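Local coordinates for protein 432aa long hypothetical deoxyribodipyrimidine photolyase (Sulfolobus tokodaii, PDB 2E0I) that probably uses light energy to repair cyclobutane pyrimidine dimers in DNA, and binds two FAD molecules, one of them thought to harvest light, at residues 7-12 and 125-130; 14-19 and 94-99. All blocks are in the same frame, centred on the assembly; numbering follows the deposited sequence.

Interaction 1 (7-12 and 125-130). With FAD (flavin-adenine dinucleotide), chain F.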
loop_
_atom_site.group_PDB
_atom_site.type_symbol
_atom_site.label_atom_id
_atom_site.label_comp_id
_atom_site.label_asym_id
_atom_site.label_seq_id
_atom_site.Cartn_x
_atom_site.Cartn_y
_atom_site.Cartn_z
ATOM N N PHE A 7 -11.358 11.395 -9.554
ATOM C CA PHE A 7 -10.165 11.065 -8.782
ATOM C C PHE A 7 -10.459 9.771 -8.047
ATOM O O PHE A 7 -11.609 9.463 -7.742
ATOM C CB PHE A 7 -9.873 12.139 -7.740
ATOM C CG PHE A 7 -9.423 13.434 -8.313
ATOM C CD1 PHE A 7 -8.073 13.685 -8.502
ATOM C CD2 PHE A 7 -10.348 14.411 -8.660
ATOM C CE1 PHE A 7 -7.641 14.895 -9.027
ATOM C CE2 PHE A 7 -9.931 15.633 -9.187
ATOM C CZ PHE A 7 -8.567 15.875 -9.371
ATOM N N ARG A 8 -9.420 9.007 -7.757
ATOM C CA ARG A 8 -9.614 7.777 -7.014
ATOM C C ARG A 8 -8.426 7.489 -6.125
ATOM O O ARG A 8 -8.564 7.388 -4.916
ATOM C CB ARG A 8 -9.819 6.606 -7.972
ATOM C CG ARG A 8 -11.025 6.741 -8.873
ATOM C CD ARG A 8 -10.647 6.261 -10.241
ATOM N NE ARG A 8 -11.690 5.438 -10.815
ATOM C CZ ARG A 8 -11.481 4.538 -11.766
ATOM N NH1 ARG A 8 -10.254 4.351 -12.246
ATOM N NH2 ARG A 8 -12.499 3.818 -12.230
ATOM N N ARG A 9 -7.257 7.416 -6.751
ATOM C CA ARG A 9 -6.007 7.066 -6.095
ATOM C C ARG A 9 -4.895 7.983 -6.603
ATOM O O ARG A 9 -3.703 7.711 -6.383
ATOM C CB ARG A 9 -5.673 5.651 -6.530
ATOM C CG ARG A 9 -5.276 4.691 -5.499
ATOM C CD ARG A 9 -5.122 3.326 -6.181
ATOM N NE ARG A 9 -3.715 3.152 -6.241
ATOM C CZ ARG A 9 -2.921 2.678 -7.180
ATOM N NH1 ARG A 9 -1.657 2.709 -6.846
ATOM N NH2 ARG A 9 -3.292 2.199 -8.361
ATOM N N ASP A 10 -5.290 9.032 -7.326
ATOM C CA ASP A 10 -4.376 10.012 -7.936
ATOM C C ASP A 10 -4.671 11.391 -7.354
ATOM O O ASP A 10 -4.915 12.348 -8.088
ATOM C CB ASP A 10 -4.611 10.038 -9.452
ATOM C CG ASP A 10 -6.120 10.058 -9.826
ATOM O OD1 ASP A 10 -6.985 10.151 -8.926
ATOM O OD2 ASP A 10 -6.456 9.976 -11.029
ATOM N N LEU A 11 -4.619 11.490 -6.032
ATOM C CA LEU A 11 -4.954 12.726 -5.335
ATOM C C LEU A 11 -3.993 13.906 -5.483
ATOM O O LEU A 11 -3.335 14.311 -4.516
ATOM C CB LEU A 11 -5.176 12.406 -3.857
ATOM C CG LEU A 11 -6.086 11.194 -3.621
ATOM C CD1 LEU A 11 -6.481 11.132 -2.175
ATOM C CD2 LEU A 11 -7.328 11.289 -4.482
ATOM N N ARG A 12 -3.939 14.466 -6.693
ATOM C CA ARG A 12 -3.065 15.597 -6.994
ATOM C C ARG A 12 -3.519 16.222 -8.297
ATOM O O ARG A 12 -4.272 15.599 -9.050
ATOM C CB ARG A 12 -1.622 15.124 -7.157
ATOM C CG ARG A 12 -1.456 14.141 -8.285
ATOM C CD ARG A 12 -0.008 13.758 -8.533
ATOM N NE ARG A 12 0.131 12.989 -9.771
ATOM C CZ ARG A 12 -0.190 11.707 -9.901
ATOM N NH1 ARG A 12 -0.665 11.035 -8.860
ATOM N NH2 ARG A 12 -0.052 11.102 -11.077
ATOM N N GLU A 125 -3.315 5.383 -18.516
ATOM C CA GLU A 125 -2.322 4.778 -17.639
ATOM C C GLU A 125 -1.623 5.915 -16.896
ATOM O O GLU A 125 -1.230 6.915 -17.509
ATOM C CB GLU A 125 -1.298 3.977 -18.450
ATOM C CG GLU A 125 -1.810 2.629 -18.935
ATOM C CD GLU A 125 -0.759 1.798 -19.679
ATOM O OE1 GLU A 125 0.307 1.485 -19.095
ATOM O OE2 GLU A 125 -1.005 1.447 -20.855
ATOM N N ASP A 126 -1.473 5.772 -15.580
ATOM C CA ASP A 126 -0.823 6.803 -14.781
ATOM C C ASP A 126 -0.102 6.254 -13.567
ATOM O O ASP A 126 0.968 6.722 -13.223
ATOM C CB ASP A 126 -1.858 7.848 -14.337
ATOM C CG ASP A 126 -1.254 8.964 -13.463
ATOM O OD1 ASP A 126 -1.316 8.857 -12.218
ATOM O OD2 ASP A 126 -0.720 9.951 -14.019
ATOM N N TYR A 127 -0.681 5.253 -12.922
ATOM C CA TYR A 127 -0.090 4.688 -11.720
ATOM C C TYR A 127 1.238 4.004 -11.907
ATOM O O TYR A 127 2.050 3.996 -10.994
ATOM C CB TYR A 127 -1.066 3.717 -11.053
ATOM C CG TYR A 127 -2.346 4.376 -10.620
ATOM C CD1 TYR A 127 -3.572 3.801 -10.898
ATOM C CD2 TYR A 127 -2.330 5.617 -10.002
ATOM C CE1 TYR A 127 -4.763 4.455 -10.582
ATOM C CE2 TYR A 127 -3.505 6.283 -9.678
ATOM C CZ TYR A 127 -4.725 5.709 -9.976
ATOM O OH TYR A 127 -5.896 6.422 -9.736
ATOM N N LEU A 128 1.483 3.440 -13.083
ATOM C CA LEU A 128 2.745 2.733 -13.324
ATOM C C LEU A 128 3.862 3.607 -13.888
ATOM O O LEU A 128 3.631 4.611 -14.567
ATOM C CB LEU A 128 2.522 1.541 -14.266
ATOM C CG LEU A 128 1.543 0.446 -13.838
ATOM C CD1 LEU A 128 1.116 -0.312 -15.067
ATOM C CD2 LEU A 128 2.162 -0.491 -12.807
ATOM N N LEU A 129 5.084 3.198 -13.596
ATOM C CA LEU A 129 6.269 3.889 -14.056
ATOM C C LEU A 129 6.567 3.401 -15.473
ATOM O O LEU A 129 7.169 4.112 -16.275
ATOM C CB LEU A 129 7.424 3.532 -13.131
ATOM C CG LEU A 129 8.583 4.495 -12.917
ATOM C CD1 LEU A 129 8.074 5.838 -12.443
ATOM C CD2 LEU A 129 9.513 3.887 -11.886
ATOM N N THR A 130 6.114 2.187 -15.774
ATOM C CA THR A 130 6.344 1.556 -17.073
ATOM C C THR A 130 5.042 1.104 -17.750
ATOM O O THR A 130 4.050 0.814 -17.076
ATOM C CB THR A 130 7.261 0.306 -16.908
ATOM O OG1 THR A 130 6.575 -0.698 -16.153
ATOM C CG2 THR A 130 8.522 0.663 -16.146
HETATM P PA FAD F . -9.782 -1.172 -2.102
HETATM O O1A FAD F . -8.568 -1.866 -1.616
HETATM O O2A FAD F . -10.589 -0.221 -1.307
HETATM O O5B FAD F . -10.770 -2.440 -1.989
HETATM C C5B FAD F . -12.058 -2.415 -2.614
HETATM C C4B FAD F . -12.775 -3.763 -2.491
HETATM O O4B FAD F . -11.789 -4.807 -2.613
HETATM C C3B FAD F . -13.404 -3.944 -1.109
HETATM O O3B FAD F . -14.463 -4.903 -1.187
HETATM C C2B FAD F . -12.224 -4.514 -0.323
HETATM O O2B FAD F . -12.713 -5.237 0.808
HETATM C C1B FAD F . -11.695 -5.507 -1.359
HETATM N N9A FAD F . -10.300 -5.918 -1.068
HETATM C C8A FAD F . -9.273 -5.099 -0.848
HETATM N N7A FAD F . -8.159 -5.803 -0.665
HETATM C C5A FAD F . -8.475 -7.089 -0.771
HETATM C C6A FAD F . -7.752 -8.274 -0.707
HETATM N N6A FAD F . -6.449 -8.253 -0.443
HETATM N N1A FAD F . -8.389 -9.440 -0.886
HETATM C C2A FAD F . -9.692 -9.476 -1.114
HETATM N N3A FAD F . -10.409 -8.368 -1.179
HETATM C C4A FAD F . -9.839 -7.165 -1.019
HETATM N N1 FAD F . -11.334 5.332 -3.873
HETATM C C2 FAD F . -12.542 5.923 -4.266
HETATM O O2 FAD F . -12.683 6.330 -5.417
HETATM N N3 FAD F . -13.601 6.002 -3.354
HETATM C C4 FAD F . -13.456 5.482 -2.060
HETATM O O4 FAD F . -14.389 5.561 -1.260
HETATM C C4X FAD F . -12.262 4.879 -1.680
HETATM N N5 FAD F . -12.135 4.297 -0.411
HETATM C C5X FAD F . -10.940 3.669 -0.036
HETATM C C6 FAD F . -10.857 3.017 1.191
HETATM C C7 FAD F . -9.709 2.309 1.536
HETATM C C7M FAD F . -9.645 1.596 2.889
HETATM C C8 FAD F . -8.639 2.261 0.647
HETATM C C8M FAD F . -7.363 1.491 0.994
HETATM C C9 FAD F . -8.720 2.920 -0.577
HETATM C C9A FAD F . -9.869 3.627 -0.925
HETATM N N10 FAD F . -9.982 4.249 -2.179
HETATM C C10 FAD F . -11.202 4.808 -2.581
HETATM C "C1'" FAD F . -8.845 4.248 -3.128
HETATM C "C2'" FAD F . -8.741 2.952 -3.933
HETATM O "O2'" FAD F . -7.428 2.402 -3.783
HETATM C "C3'" FAD F . -9.046 3.211 -5.412
HETATM O "O3'" FAD F . -10.401 3.648 -5.550
HETATM C "C4'" FAD F . -8.830 1.944 -6.242
HETATM O "O4'" FAD F . -8.911 2.277 -7.631
HETATM C "C5'" FAD F . -9.883 0.885 -5.907
HETATM O "O5'" FAD F . -9.352 -0.438 -6.022
HETATM P P FAD F . -8.724 -1.165 -4.729
HETATM O O1P FAD F . -8.491 -2.579 -5.099
HETATM O O2P FAD F . -7.586 -0.372 -4.213
HETATM O O3P FAD F . -9.962 -1.106 -3.702
HETATM O O HOH W 1 -0.669 8.389 -9.101
#

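Interaction 2 (14-19 and 94-99). With FAD (flavin-adenine dinucleotide), chain F.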
loop_
_atom_site.group_PDB
_atom_site.type_symbol
_atom_site.label_atom_id
_atom_site.label_comp_id
_atom_site.label_asym_id
_atom_site.label_seq_id
_atom_site.Cartn_x
_atom_site.Cartn_y
_atom_site.Cartn_z
ATOM N N GLU A 14 -1.021 17.892 -10.209
ATOM C CA GLU A 14 0.230 17.917 -10.967
ATOM C C GLU A 14 0.559 16.555 -11.545
ATOM O O GLU A 14 0.429 15.542 -10.878
ATOM C CB GLU A 14 1.384 18.338 -10.063
ATOM C CG GLU A 14 1.356 19.789 -9.594
ATOM C CD GLU A 14 1.649 20.786 -10.714
ATOM O OE1 GLU A 14 2.379 20.433 -11.671
ATOM O OE2 GLU A 14 1.160 21.933 -10.627
ATOM N N ASP A 15 1.011 16.542 -12.788
ATOM C CA ASP A 15 1.376 15.309 -13.481
ATOM C C ASP A 15 0.366 14.194 -13.285
ATOM O O ASP A 15 0.692 13.097 -12.850
ATOM C CB ASP A 15 2.778 14.826 -13.061
ATOM C CG ASP A 15 3.312 13.701 -13.971
ATOM O OD1 ASP A 15 3.185 13.800 -15.219
ATOM O OD2 ASP A 15 3.871 12.714 -13.443
ATOM N N ASN A 16 -0.878 14.489 -13.611
ATOM C CA ASN A 16 -1.932 13.501 -13.509
ATOM C C ASN A 16 -2.365 13.277 -14.949
ATOM O O ASN A 16 -3.042 14.120 -15.538
ATOM C CB ASN A 16 -3.084 14.041 -12.670
ATOM C CG ASN A 16 -4.180 13.020 -12.470
ATOM O OD1 ASN A 16 -4.703 12.870 -11.366
ATOM N ND2 ASN A 16 -4.545 12.315 -13.541
ATOM N N THR A 17 -1.958 12.138 -15.505
ATOM C CA THR A 17 -2.241 11.786 -16.895
ATOM C C THR A 17 -3.680 12.009 -17.347
ATOM O O THR A 17 -3.959 12.856 -18.199
ATOM C CB THR A 17 -1.861 10.325 -17.177
ATOM O OG1 THR A 17 -0.536 10.073 -16.683
ATOM C CG2 THR A 17 -1.890 10.054 -18.678
ATOM N N GLY A 18 -4.599 11.247 -16.775
ATOM C CA GLY A 18 -5.981 11.388 -17.164
ATOM C C GLY A 18 -6.483 12.800 -16.994
ATOM O O GLY A 18 -7.196 13.326 -17.847
ATOM N N LEU A 19 -6.109 13.431 -15.887
ATOM C CA LEU A 19 -6.562 14.786 -15.635
ATOM C C LEU A 19 -6.029 15.717 -16.714
ATOM O O LEU A 19 -6.744 16.606 -17.182
ATOM C CB LEU A 19 -6.113 15.244 -14.249
ATOM C CG LEU A 19 -6.528 16.668 -13.869
ATOM C CD1 LEU A 19 -8.044 16.814 -13.975
ATOM C CD2 LEU A 19 -6.020 16.992 -12.465
ATOM N N TYR A 94 -13.368 11.130 -17.683
ATOM C CA TYR A 94 -11.967 10.732 -17.731
ATOM C C TYR A 94 -11.513 10.145 -16.403
ATOM O O TYR A 94 -11.976 10.561 -15.348
ATOM C CB TYR A 94 -11.078 11.931 -18.059
ATOM C CG TYR A 94 -11.212 12.487 -19.459
ATOM C CD1 TYR A 94 -12.359 13.162 -19.855
ATOM C CD2 TYR A 94 -10.177 12.344 -20.383
ATOM C CE1 TYR A 94 -12.476 13.678 -21.135
ATOM C CE2 TYR A 94 -10.282 12.857 -21.665
ATOM C CZ TYR A 94 -11.434 13.521 -22.036
ATOM O OH TYR A 94 -11.555 14.005 -23.316
ATOM N N VAL A 95 -10.610 9.171 -16.460
ATOM C CA VAL A 95 -10.054 8.547 -15.256
ATOM C C VAL A 95 -8.728 7.889 -15.570
ATOM O O VAL A 95 -8.292 7.839 -16.716
ATOM C CB VAL A 95 -10.959 7.435 -14.666
ATOM C CG1 VAL A 95 -12.350 7.972 -14.431
ATOM C CG2 VAL A 95 -10.984 6.230 -15.589
ATOM N N ASN A 96 -8.089 7.383 -14.530
ATOM C CA ASN A 96 -6.830 6.681 -14.677
ATOM C C ASN A 96 -7.148 5.241 -14.299
ATOM O O ASN A 96 -7.575 4.967 -13.183
ATOM C CB ASN A 96 -5.784 7.268 -13.728
ATOM C CG ASN A 96 -5.225 8.580 -14.224
ATOM O OD1 ASN A 96 -5.046 9.517 -13.455
ATOM N ND2 ASN A 96 -4.927 8.649 -15.514
ATOM N N GLU A 97 -6.961 4.328 -15.241
ATOM C CA GLU A 97 -7.248 2.921 -15.018
ATOM C C GLU A 97 -6.427 2.371 -13.866
ATOM O O GLU A 97 -5.342 2.869 -13.581
ATOM C CB GLU A 97 -6.904 2.131 -16.267
ATOM C CG GLU A 97 -5.412 2.051 -16.491
ATOM C CD GLU A 97 -5.043 1.197 -17.676
ATOM O OE1 GLU A 97 -3.825 1.018 -17.920
ATOM O OE2 GLU A 97 -5.972 0.707 -18.359
ATOM N N ASP A 98 -6.951 1.354 -13.192
ATOM C CA ASP A 98 -6.223 0.721 -12.105
ATOM C C ASP A 98 -6.066 -0.739 -12.523
ATOM O O ASP A 98 -6.504 -1.122 -13.598
ATOM C CB ASP A 98 -6.963 0.838 -10.768
ATOM C CG ASP A 98 -6.014 0.815 -9.559
ATOM O OD1 ASP A 98 -4.960 0.142 -9.618
ATOM O OD2 ASP A 98 -6.328 1.464 -8.537
ATOM N N TYR A 99 -5.470 -1.555 -11.672
ATOM C CA TYR A 99 -5.192 -2.926 -12.045
ATOM C C TYR A 99 -5.683 -4.046 -11.141
ATOM O O TYR A 99 -5.136 -5.133 -11.172
ATOM C CB TYR A 99 -3.681 -3.039 -12.257
ATOM C CG TYR A 99 -3.168 -1.959 -13.192
ATOM C CD1 TYR A 99 -3.308 -2.084 -14.574
ATOM C CD2 TYR A 99 -2.642 -0.758 -12.692
ATOM C CE1 TYR A 99 -2.953 -1.052 -15.433
ATOM C CE2 TYR A 99 -2.283 0.285 -13.547
ATOM C CZ TYR A 99 -2.447 0.128 -14.923
ATOM O OH TYR A 99 -2.128 1.147 -15.802
HETATM P PA FAD F . -9.782 -1.172 -2.102
HETATM O O1A FAD F . -8.568 -1.866 -1.616
HETATM O O2A FAD F . -10.589 -0.221 -1.307
HETATM O O5B FAD F . -10.770 -2.440 -1.989
HETATM C C5B FAD F . -12.058 -2.415 -2.614
HETATM C C4B FAD F . -12.775 -3.763 -2.491
HETATM O O4B FAD F . -11.789 -4.807 -2.613
HETATM C C3B FAD F . -13.404 -3.944 -1.109
HETATM O O3B FAD F . -14.463 -4.903 -1.187
HETATM C C2B FAD F . -12.224 -4.514 -0.323
HETATM O O2B FAD F . -12.713 -5.237 0.808
HETATM C C1B FAD F . -11.695 -5.507 -1.359
HETATM N N9A FAD F . -10.300 -5.918 -1.068
HETATM C C8A FAD F . -9.273 -5.099 -0.848
HETATM N N7A FAD F . -8.159 -5.803 -0.665
HETATM C C5A FAD F . -8.475 -7.089 -0.771
HETATM C C6A FAD F . -7.752 -8.274 -0.707
HETATM N N6A FAD F . -6.449 -8.253 -0.443
HETATM N N1A FAD F . -8.389 -9.440 -0.886
HETATM C C2A FAD F . -9.692 -9.476 -1.114
HETATM N N3A FAD F . -10.409 -8.368 -1.179
HETATM C C4A FAD F . -9.839 -7.165 -1.019
HETATM N N1 FAD F . -11.334 5.332 -3.873
HETATM C C2 FAD F . -12.542 5.923 -4.266
HETATM O O2 FAD F . -12.683 6.330 -5.417
HETATM N N3 FAD F . -13.601 6.002 -3.354
HETATM C C4 FAD F . -13.456 5.482 -2.060
HETATM O O4 FAD F . -14.389 5.561 -1.260
HETATM C C4X FAD F . -12.262 4.879 -1.680
HETATM N N5 FAD F . -12.135 4.297 -0.411
HETATM C C5X FAD F . -10.940 3.669 -0.036
HETATM C C6 FAD F . -10.857 3.017 1.191
HETATM C C7 FAD F . -9.709 2.309 1.536
HETATM C C7M FAD F . -9.645 1.596 2.889
HETATM C C8 FAD F . -8.639 2.261 0.647
HETATM C C8M FAD F . -7.363 1.491 0.994
HETATM C C9 FAD F . -8.720 2.920 -0.577
HETATM C C9A FAD F . -9.869 3.627 -0.925
HETATM N N10 FAD F . -9.982 4.249 -2.179
HETATM C C10 FAD F . -11.202 4.808 -2.581
HETATM C "C1'" FAD F . -8.845 4.248 -3.128
HETATM C "C2'" FAD F . -8.741 2.952 -3.933
HETATM O "O2'" FAD F . -7.428 2.402 -3.783
HETATM C "C3'" FAD F . -9.046 3.211 -5.412
HETATM O "O3'" FAD F . -10.401 3.648 -5.550
HETATM C "C4'" FAD F . -8.830 1.944 -6.242
HETATM O "O4'" FAD F . -8.911 2.277 -7.631
HETATM C "C5'" FAD F . -9.883 0.885 -5.907
HETATM O "O5'" FAD F . -9.352 -0.438 -6.022
HETATM P P FAD F . -8.724 -1.165 -4.729
HETATM O O1P FAD F . -8.491 -2.579 -5.099
HETATM O O2P FAD F . -7.586 -0.372 -4.213
HETATM O O3P FAD F . -9.962 -1.106 -3.702
#

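Interaction 1 (7-12 and 125-130)
The guanidinium of Arg-9 lies over one face of the Tyr-127 ring. Arg-9 CZ stands 4.0 Å from the ring centroid and 14° off the ring normal, a cation-pi contact in which the group rests tilted on the ring. Branch NH2 does the touching, above the CG-CD1 rim and not the middle. The Arg-9 chain bends at its CG-CD bond (chi3 106°), which lets the aliphatic part run beside the flavin-adenine dinucleotide, with CD 3.5 Å from ribityl oxygen O2', while the charged end folds over the tyrosine. Arginine suits this place because it offers a flat cation to the ring and still has N-H groups to spare: NH2 forms a salt bridge with Asp-98, and NE bonds to the carbonyl of Lys-221.

The phenol end of Tyr-127 reaches the backbone of the loop 7-12, where its OH accepts a weak bond from Arg-9 N at 3.4 Å. It also approaches Asp-10, whose carboxylate is steeply inclined to the ring. That carboxylate is occupied in its own segment, OD1 taking the backbone N-H of Arg-8 at 2.9 Å.

Arg-12 and Asp-126 meet differently, from opposite directions and with their flat groups only 19° from coplanar. Arg-12 NH2 forms a salt bridge at 2.8 Å to the syn lone pair of Asp-126 OD1, and a water links Arg-12 NH1 to the same oxygen. The other oxygen of this buried aspartate is held by Arg-228 and Thr-17, so two arginines probably favour its charged form.

The contact joins the loops that follow parallel strands 2-7 and 120-124, across the end of strand 92-96 between them. Leu-11 packs against helix 48-66, and Leu-128 against helix 238-256.

Interaction 2 (14-19 and 94-99)
Gly-18 and Val-95 bring the two backbones together, their CA atoms 5.3 Å apart. This is van der Waals packing of the first turn of helix 17-25 on strand 92-96, and glycine suits the spot because it has no side chain to hold helix and strand apart. Tyr-94 fills the neighbouring place: its CD2 lies 4.0 Å from the carbonyl O of Gly-18, with the ring set obliquely to that oxygen, while its hydroxyl bonds to Glu-25 of the same helix.

The polar contacts gather around Asn-96. Its amide lies against the start of the helix, near the backbone N of Gly-18, and meets the amide of Asn-16, the two planes 25° apart. Asn-16 occupies the N-cap position, a place asparagine often takes because its side-chain carbonyl can accept a backbone N-H that the first turn leaves without a partner. CG anti to the backbone N (chi1 -177°) sends that amide toward the strand. Thr-17 packs its CB beside the amide of Asn-96.

Such packing belongs to the Rossmann-like domain of photolyases, a parallel sheet in strand order 3-2-1-4-5. Helix 17-25, which follows strand 2-7, leans over the adjacent strand 92-96. Side chains alternate along that strand: Tyr-94 and Asn-96 turn to the helix, whereas Val-95 turns away from it, and its side chain touches Arg-8.

Ligand binding falls to the loop after the strand. Asp-98 OD2 accepts a bond from O4' of flavin-adenine dinucleotide at 2.9 Å, a role suited to a carboxylate facing a ribityl hydroxyl. Rotation of the carboxylate is restricted by OD1, which also meets Arg-9 and takes the backbone N-H of Tyr-99 at 2.7 Å. The Tyr-99 ring meets that of Tyr-255 edge-to-face.

In the fold
Interactions 1 and 2 have centres about 5 Å apart and lie at the carboxyl ends of the parallel strands, where the loops after strands 2-7, 92-96 and 120-124 come together. Two polar links join them: Arg-9 NH2 to Asp-98 OD1, a salt bridge of 2.9 Å, and Thr-17 OG1 to Asp-126 OD2, a probable hydrogen bond of 2.7 Å. The first lies beside the cofactor, since Arg-9 packs on the ribityl chain that Asp-98 binds; the second ties the start of helix 17-25 to segment 125-130. Both contacts touch the same FAD, which, bound at this N-terminal domain, is probably the proposed light-harvesting cofactor. The other FAD lies about 8 Å from the Arg-9 side chain.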